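Long-range contact in geranyltranstransferase (Staphylococcus aureus, PDB 1RTR), which probably condenses isopentenyl diphosphate with allylic diphosphates to make farnesyl diphosphate, a precursor for isoprenoid biosynthesis: residues Y206-K217 / L281-R291. Sequence-based numbering, arbitrary orientation.
Sequences YSYHLGMMFQIK and LLEIVDLFYSR
The F288 ring of the C-terminal helix lies between L210 over one face and F214 on the opposite side. L210 places CD1 over its face of the F288 ring, 3.9 Å from the centroid, a CH-pi contact. F214 turns a ring edge toward the face of F288, the planes nearly perpendicular at 88° in an offset edge-to-face pair. With its CG anti to the backbone N (chi1 -165°), F214 reaches across to F288. The closest approach of the two rings is 3.6 Å, from F214 CD1 to F288 CE1. L210 CD1 and CD2 also pack on CG2 of I284. A bend at chi3 turns the M213 methyl CE toward V285 O, F288 CB and Y289 CB, while M213 SD lies 4.0 Å from V285 CG1. Toward the N-terminal ends of both segments the edge of the Y206 ring meets V285, with Y206 CE2 3.5 Å from V285 CG2.

The axes of segments 206-217 and 281-289 come within 9.4 Å and run in the same direction, at 22° to each other, within the all-helical fold of polyprenyl synthetases: the last helix, 279-289, packs along the long helix 197-227. Helix 45-56 adjoins both, through I45 on F214 and L52 on I284.

Two hydrogen bonds cross between the segments, near the ends of the interface. Y206 OH donates to L281 O at 3.1 Å, approaching above the carbonyl plane, and the same oxygen accepts V285 N within its helix. K217 bends its chain past F288 O to bring NZ to S290 O (3.0 Å), almost in line with the carbonyl bond, where the chain has just left the helix. Y289 directs its hydroxyl to T259 of helix 245-270.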
ATOM      1  N   TYR A 206      -9.301 -15.689 -19.712  1.00 51.85           N
ATOM      2  CA  TYR A 206     -10.535 -14.936 -19.816  1.00 51.16           C
ATOM      3  C   TYR A 206     -10.300 -13.528 -19.307  1.00 50.94           C
ATOM      4  O   TYR A 206     -10.637 -12.563 -19.996  1.00 51.47           O
ATOM      5  CB  TYR A 206     -11.686 -15.617 -19.065  1.00 51.32           C
ATOM      6  CG  TYR A 206     -12.828 -14.668 -18.728  1.00 50.95           C
ATOM      7  CD1 TYR A 206     -12.896 -14.034 -17.484  1.00 50.45           C
ATOM      8  CD2 TYR A 206     -13.821 -14.386 -19.661  1.00 50.67           C
ATOM      9  CE1 TYR A 206     -13.946 -13.158 -17.175  1.00 51.51           C
ATOM     10  CE2 TYR A 206     -14.864 -13.511 -19.367  1.00 51.05           C
ATOM     11  CZ  TYR A 206     -14.926 -12.912 -18.124  1.00 51.12           C
ATOM     12  OH  TYR A 206     -15.952 -12.051 -17.841  1.00 50.61           O
ATOM     13  N   SER A 207      -9.700 -13.399 -18.119  1.00 50.68           N
ATOM     14  CA  SER A 207      -9.528 -12.079 -17.491  1.00 50.43           C
ATOM     15  C   SER A 207      -8.584 -11.179 -18.269  1.00 50.43           C
ATOM     16  O   SER A 207      -8.830  -9.974 -18.403  1.00 49.65           O
ATOM     17  CB  SER A 207      -9.072 -12.207 -16.036  1.00 50.40           C
ATOM     18  OG  SER A 207      -7.683 -12.473 -15.961  1.00 50.43           O
ATOM     19  N   TYR A 208      -7.509 -11.771 -18.791  1.00 51.11           N
ATOM     20  CA  TYR A 208      -6.583 -11.035 -19.647  1.00 52.13           C
ATOM     21  C   TYR A 208      -7.278 -10.438 -20.871  1.00 52.18           C
ATOM     22  O   TYR A 208      -7.153  -9.235 -21.134  1.00 52.52           O
ATOM     23  CB  TYR A 208      -5.406 -11.911 -20.088  1.00 52.82           C
ATOM     24  CG  TYR A 208      -4.622 -11.274 -21.210  1.00 54.79           C
ATOM     25  CD1 TYR A 208      -4.828 -11.666 -22.541  1.00 57.33           C
ATOM     26  CD2 TYR A 208      -3.691 -10.266 -20.950  1.00 56.03           C
ATOM     27  CE1 TYR A 208      -4.114 -11.082 -23.580  1.00 59.32           C
ATOM     28  CE2 TYR A 208      -2.974  -9.663 -21.988  1.00 59.47           C
ATOM     29  CZ  TYR A 208      -3.191 -10.080 -23.301  1.00 60.38           C
ATOM     30  OH  TYR A 208      -2.492  -9.502 -24.334  1.00 62.47           O
ATOM     31  N   HIS A 209      -8.018 -11.265 -21.609  1.00 52.17           N
ATOM     32  CA  HIS A 209      -8.706 -10.791 -22.821  1.00 52.43           C
ATOM     33  C   HIS A 209      -9.787  -9.787 -22.492  1.00 53.00           C
ATOM     34  O   HIS A 209      -9.920  -8.754 -23.171  1.00 53.18           O
ATOM     35  CB  HIS A 209      -9.266 -11.957 -23.644  1.00 52.23           C
ATOM     36  CG  HIS A 209      -8.202 -12.814 -24.246  1.00 51.04           C
ATOM     37  ND1 HIS A 209      -7.312 -12.339 -25.185  1.00 51.00           N
ATOM     38  CD2 HIS A 209      -7.852 -14.099 -24.009  1.00 51.90           C
ATOM     39  CE1 HIS A 209      -6.467 -13.303 -25.512  1.00 53.12           C
ATOM     40  NE2 HIS A 209      -6.772 -14.382 -24.813  1.00 52.56           N
ATOM     41  N   LEU A 210     -10.541 -10.065 -21.429  1.00 53.73           N
ATOM     42  CA  LEU A 210     -11.555  -9.118 -20.966  1.00 54.42           C
ATOM     43  C   LEU A 210     -10.922  -7.754 -20.687  1.00 54.72           C
ATOM     44  O   LEU A 210     -11.494  -6.719 -21.031  1.00 55.08           O
ATOM     45  CB  LEU A 210     -12.266  -9.645 -19.720  1.00 54.72           C
ATOM     46  CG  LEU A 210     -13.349  -8.736 -19.136  1.00 54.64           C
ATOM     47  CD1 LEU A 210     -14.574  -8.773 -20.043  1.00 54.89           C
ATOM     48  CD2 LEU A 210     -13.701  -9.169 -17.718  1.00 53.45           C
ATOM     49  N   GLY A 211      -9.732  -7.768 -20.085  1.00 54.93           N
ATOM     50  CA  GLY A 211      -9.010  -6.548 -19.770  1.00 55.43           C
ATOM     51  C   GLY A 211      -8.586  -5.744 -20.979  1.00 55.89           C
ATOM     52  O   GLY A 211      -8.721  -4.517 -20.989  1.00 56.16           O
ATOM     53  N   MET A 212      -8.064  -6.426 -21.994  1.00 56.17           N
ATOM     54  CA  MET A 212      -7.668  -5.756 -23.233  1.00 56.85           C
ATOM     55  C   MET A 212      -8.876  -5.158 -23.973  1.00 57.81           C
ATOM     56  O   MET A 212      -8.767  -4.083 -24.561  1.00 57.76           O
ATOM     57  CB  MET A 212      -6.839  -6.687 -24.130  1.00 56.32           C
ATOM     58  CG  MET A 212      -5.544  -7.243 -23.461  1.00 55.80           C
ATOM     59  SD  MET A 212      -4.390  -6.012 -22.665  1.00 51.97           S
ATOM     60  CE  MET A 212      -4.028  -4.973 -24.019  1.00 50.07           C
ATOM     61  N   MET A 213     -10.035  -5.818 -23.903  1.00 59.17           N
ATOM     62  CA  MET A 213     -11.274  -5.257 -24.477  1.00 60.47           C
ATOM     63  C   MET A 213     -11.521  -3.837 -24.007  1.00 62.07           C
ATOM     64  O   MET A 213     -11.836  -2.953 -24.807  1.00 62.68           O
ATOM     65  CB  MET A 213     -12.505  -6.114 -24.150  1.00 59.76           C
ATOM     66  CG  MET A 213     -12.499  -7.512 -24.768  1.00 57.38           C
ATOM     67  SD  MET A 213     -13.988  -8.414 -24.376  1.00 52.33           S
ATOM     68  CE  MET A 213     -15.161  -7.320 -25.157  1.00 49.85           C
ATOM     69  N   PHE A 214     -11.353  -3.636 -22.704  1.00 64.33           N
ATOM     70  CA  PHE A 214     -11.704  -2.400 -21.994  1.00 66.34           C
ATOM     71  C   PHE A 214     -11.242  -1.118 -22.701  1.00 66.67           C
ATOM     72  O   PHE A 214     -12.042  -0.225 -22.986  1.00 67.14           O
ATOM     73  CB  PHE A 214     -11.113  -2.484 -20.573  1.00 67.17           C
ATOM     74  CG  PHE A 214     -11.661  -1.472 -19.605  1.00 70.40           C
ATOM     75  CD1 PHE A 214     -12.263  -1.897 -18.421  1.00 73.44           C
ATOM     76  CD2 PHE A 214     -11.538  -0.098 -19.846  1.00 73.08           C
ATOM     77  CE1 PHE A 214     -12.763  -0.966 -17.497  1.00 75.24           C
ATOM     78  CE2 PHE A 214     -12.041   0.846 -18.937  1.00 75.38           C
ATOM     79  CZ  PHE A 214     -12.653   0.412 -17.756  1.00 75.87           C
ATOM     80  N   GLN A 215      -9.947  -1.035 -22.986  1.00 67.09           N
ATOM     81  CA  GLN A 215      -9.357   0.197 -23.483  1.00 67.48           C
ATOM     82  C   GLN A 215      -9.566   0.373 -24.978  1.00 67.23           C
ATOM     83  O   GLN A 215      -9.689   1.509 -25.462  1.00 67.45           O
ATOM     84  CB  GLN A 215      -7.866   0.259 -23.123  1.00 68.13           C
ATOM     85  CG  GLN A 215      -7.593   0.547 -21.629  1.00 69.83           C
ATOM     86  CD  GLN A 215      -8.189   1.875 -21.158  1.00 71.84           C
ATOM     87  OE1 GLN A 215      -8.160   2.878 -21.887  1.00 72.56           O
ATOM     88  NE2 GLN A 215      -8.738   1.880 -19.945  1.00 72.45           N
ATOM     89  N   ILE A 216      -9.612  -0.747 -25.702  1.00 66.81           N
ATOM     90  CA  ILE A 216      -9.917  -0.726 -27.125  1.00 66.27           C
ATOM     91  C   ILE A 216     -11.285  -0.098 -27.344  1.00 66.48           C
ATOM     92  O   ILE A 216     -11.410   0.850 -28.119  1.00 66.14           O
ATOM     93  CB  ILE A 216      -9.861  -2.135 -27.743  1.00 66.03           C
ATOM     94  CG1 ILE A 216      -8.471  -2.742 -27.572  1.00 65.02           C
ATOM     95  CG2 ILE A 216     -10.219  -2.066 -29.224  1.00 65.96           C
ATOM     96  CD1 ILE A 216      -8.378  -4.214 -27.942  1.00 63.39           C
ATOM     97  N   LYS A 217     -12.298  -0.607 -26.638  1.00 67.12           N
ATOM     98  CA  LYS A 217     -13.669  -0.089 -26.761  1.00 67.88           C
ATOM     99  C   LYS A 217     -13.676   1.427 -26.602  1.00 68.06           C
ATOM    100  O   LYS A 217     -14.241   2.151 -27.425  1.00 68.14           O
ATOM    101  CB  LYS A 217     -14.594  -0.759 -25.737  1.00 68.18           C
ATOM    102  CG  LYS A 217     -16.065  -0.299 -25.750  1.00 69.24           C
ATOM    103  CD  LYS A 217     -16.525   0.112 -24.335  1.00 70.99           C
ATOM    104  CE  LYS A 217     -17.818  -0.593 -23.890  1.00 71.51           C
ATOM    105  NZ  LYS A 217     -18.967   0.354 -23.675  1.00 71.04           N
ATOM    106  N   LEU A 281     -20.258 -13.955 -16.368  1.00 69.68           N
ATOM    107  CA  LEU A 281     -18.992 -13.614 -16.991  1.00 69.58           C
ATOM    108  C   LEU A 281     -19.234 -13.233 -18.458  1.00 69.98           C
ATOM    109  O   LEU A 281     -18.834 -12.148 -18.904  1.00 70.03           O
ATOM    110  CB  LEU A 281     -18.015 -14.789 -16.867  1.00 69.16           C
ATOM    111  CG  LEU A 281     -17.092 -14.932 -15.643  1.00 68.07           C
ATOM    112  CD1 LEU A 281     -17.506 -14.088 -14.440  1.00 66.64           C
ATOM    113  CD2 LEU A 281     -16.973 -16.385 -15.248  1.00 66.59           C
ATOM    114  N   LEU A 282     -19.935 -14.113 -19.179  1.00 70.20           N
ATOM    115  CA  LEU A 282     -20.318 -13.895 -20.571  1.00 70.13           C
ATOM    116  C   LEU A 282     -21.085 -12.598 -20.738  1.00 70.14           C
ATOM    117  O   LEU A 282     -20.906 -11.897 -21.731  1.00 70.21           O
ATOM    118  CB  LEU A 282     -21.136 -15.083 -21.092  1.00 70.22           C
ATOM    119  CG  LEU A 282     -21.357 -15.348 -22.592  1.00 70.83           C
ATOM    120  CD1 LEU A 282     -22.737 -14.849 -23.044  1.00 71.16           C
ATOM    121  CD2 LEU A 282     -20.254 -14.765 -23.493  1.00 70.90           C
ATOM    122  N   GLU A 283     -21.922 -12.265 -19.761  1.00 70.48           N
ATOM    123  CA  GLU A 283     -22.663 -11.006 -19.797  1.00 70.93           C
ATOM    124  C   GLU A 283     -21.747  -9.785 -19.668  1.00 70.55           C
ATOM    125  O   GLU A 283     -22.006  -8.753 -20.286  1.00 70.25           O
ATOM    126  CB  GLU A 283     -23.736 -10.981 -18.712  1.00 71.54           C
ATOM    127  CG  GLU A 283     -25.135 -10.612 -19.190  1.00 74.06           C
ATOM    128  CD  GLU A 283     -26.218 -11.212 -18.304  1.00 77.80           C
ATOM    129  OE1 GLU A 283     -27.065 -11.987 -18.821  1.00 78.30           O
ATOM    130  OE2 GLU A 283     -26.212 -10.915 -17.081  1.00 79.44           O
ATOM    131  N   ILE A 284     -20.687  -9.903 -18.863  1.00 70.47           N
ATOM    132  CA  ILE A 284     -19.719  -8.814 -18.702  1.00 70.47           C
ATOM    133  C   ILE A 284     -18.907  -8.601 -19.983  1.00 70.57           C
ATOM    134  O   ILE A 284     -18.656  -7.457 -20.369  1.00 70.16           O
ATOM    135  CB  ILE A 284     -18.808  -9.032 -17.454  1.00 70.69           C
ATOM    136  CG1 ILE A 284     -19.492  -8.494 -16.203  1.00 70.13           C
ATOM    137  CG2 ILE A 284     -17.434  -8.348 -17.604  1.00 70.15           C
ATOM    138  CD1 ILE A 284     -19.395  -9.436 -15.040  1.00 70.54           C
ATOM    139  N   VAL A 285     -18.522  -9.698 -20.636  1.00 70.93           N
ATOM    140  CA  VAL A 285     -17.879  -9.639 -21.951  1.00 71.79           C
ATOM    141  C   VAL A 285     -18.701  -8.793 -22.915  1.00 72.64           C
ATOM    142  O   VAL A 285     -18.155  -7.933 -23.610  1.00 72.44           O
ATOM    143  CB  VAL A 285     -17.690 -11.033 -22.587  1.00 71.70           C
ATOM    144  CG1 VAL A 285     -17.093 -10.906 -23.991  1.00 71.66           C
ATOM    145  CG2 VAL A 285     -16.816 -11.913 -21.723  1.00 71.66           C
ATOM    146  N   ASP A 286     -20.013  -9.027 -22.940  1.00 73.75           N
ATOM    147  CA  ASP A 286     -20.886  -8.304 -23.861  1.00 75.17           C
ATOM    148  C   ASP A 286     -21.067  -6.831 -23.502  1.00 75.86           C
ATOM    149  O   ASP A 286     -21.272  -5.998 -24.382  1.00 75.96           O
ATOM    150  CB  ASP A 286     -22.228  -9.031 -24.065  1.00 75.24           C
ATOM    151  CG  ASP A 286     -22.138 -10.155 -25.118  1.00 76.03           C
ATOM    152  OD1 ASP A 286     -22.933 -11.112 -25.021  1.00 76.64           O
ATOM    153  OD2 ASP A 286     -21.311 -10.179 -26.071  1.00 75.97           O
ATOM    154  N   LEU A 287     -20.964  -6.509 -22.217  1.00 77.24           N
ATOM    155  CA  LEU A 287     -21.018  -5.114 -21.773  1.00 78.61           C
ATOM    156  C   LEU A 287     -19.751  -4.358 -22.187  1.00 79.25           C
ATOM    157  O   LEU A 287     -19.817  -3.199 -22.598  1.00 79.14           O
ATOM    158  CB  LEU A 287     -21.260  -5.018 -20.259  1.00 78.69           C
ATOM    159  CG  LEU A 287     -22.476  -4.155 -19.883  1.00 79.89           C
ATOM    160  CD1 LEU A 287     -23.565  -4.946 -19.134  1.00 79.99           C
ATOM    161  CD2 LEU A 287     -22.058  -2.913 -19.100  1.00 81.13           C
ATOM    162  N   PHE A 288     -18.609  -5.031 -22.085  1.00 80.48           N
ATOM    163  CA  PHE A 288     -17.328  -4.493 -22.543  1.00 81.82           C
ATOM    164  C   PHE A 288     -17.321  -4.363 -24.070  1.00 82.48           C
ATOM    165  O   PHE A 288     -16.686  -3.459 -24.619  1.00 82.52           O
ATOM    166  CB  PHE A 288     -16.175  -5.416 -22.113  1.00 82.01           C
ATOM    167  CG  PHE A 288     -15.664  -5.178 -20.710  1.00 83.04           C
ATOM    168  CD1 PHE A 288     -14.303  -5.314 -20.431  1.00 84.10           C
ATOM    169  CD2 PHE A 288     -16.530  -4.844 -19.665  1.00 83.63           C
ATOM    170  CE1 PHE A 288     -13.809  -5.108 -19.138  1.00 84.48           C
ATOM    171  CE2 PHE A 288     -16.048  -4.638 -18.374  1.00 83.85           C
ATOM    172  CZ  PHE A 288     -14.683  -4.772 -18.109  1.00 84.03           C
ATOM    173  N   TYR A 289     -18.022  -5.276 -24.746  1.00 83.36           N
ATOM    174  CA  TYR A 289     -18.079  -5.286 -26.207  1.00 84.32           C
ATOM    175  C   TYR A 289     -19.039  -4.259 -26.798  1.00 84.95           C
ATOM    176  O   TYR A 289     -18.699  -3.587 -27.776  1.00 84.86           O
ATOM    177  CB  TYR A 289     -18.430  -6.673 -26.732  1.00 84.32           C
ATOM    178  CG  TYR A 289     -18.124  -6.847 -28.199  1.00 85.00           C
ATOM    179  CD1 TYR A 289     -16.817  -6.759 -28.674  1.00 85.86           C
ATOM    180  CD2 TYR A 289     -19.141  -7.084 -29.116  1.00 85.38           C
ATOM    181  CE1 TYR A 289     -16.530  -6.915 -30.027  1.00 86.03           C
ATOM    182  CE2 TYR A 289     -18.867  -7.240 -30.471  1.00 85.70           C
ATOM    183  CZ  TYR A 289     -17.562  -7.157 -30.919  1.00 85.50           C
ATOM    184  OH  TYR A 289     -17.284  -7.316 -32.253  1.00 84.82           O
ATOM    185  N   SER A 290     -20.233  -4.152 -26.215  1.00 85.88           N
ATOM    186  CA  SER A 290     -21.257  -3.238 -26.706  1.00 86.90           C
ATOM    187  C   SER A 290     -20.663  -1.847 -26.910  1.00 87.65           C
ATOM    188  O   SER A 290     -20.272  -1.179 -25.946  1.00 87.90           O
ATOM    189  CB  SER A 290     -22.454  -3.187 -25.753  1.00 86.85           C
ATOM    190  OG  SER A 290     -22.728  -1.854 -25.354  1.00 87.10           O
ATOM    191  N   ARG A 291     -20.587  -1.441 -28.180  1.00 88.48           N
ATOM    192  CA  ARG A 291     -20.010  -0.160 -28.607  1.00 88.95           C
ATOM    193  C   ARG A 291     -18.488  -0.120 -28.448  1.00 89.11           C
ATOM    194  O   ARG A 291     -17.775   0.341 -29.342  1.00 89.23           O
ATOM    195  CB  ARG A 291     -20.659   1.022 -27.881  1.00 89.20           C
ATOM    196  CG  ARG A 291     -22.159   1.098 -28.028  1.00 89.81           C
ATOM    197  CD  ARG A 291     -22.600   2.215 -28.925  1.00 90.96           C
ATOM    198  NE  ARG A 291     -22.909   3.428 -28.169  1.00 91.94           N
ATOM    199  CZ  ARG A 291     -24.129   3.787 -27.784  1.00 92.05           C
ATOM    200  NH1 ARG A 291     -24.304   4.917 -27.109  1.00 92.50           N
ATOM    201  NH2 ARG A 291     -25.175   3.023 -28.074  1.00 91.80           N
TER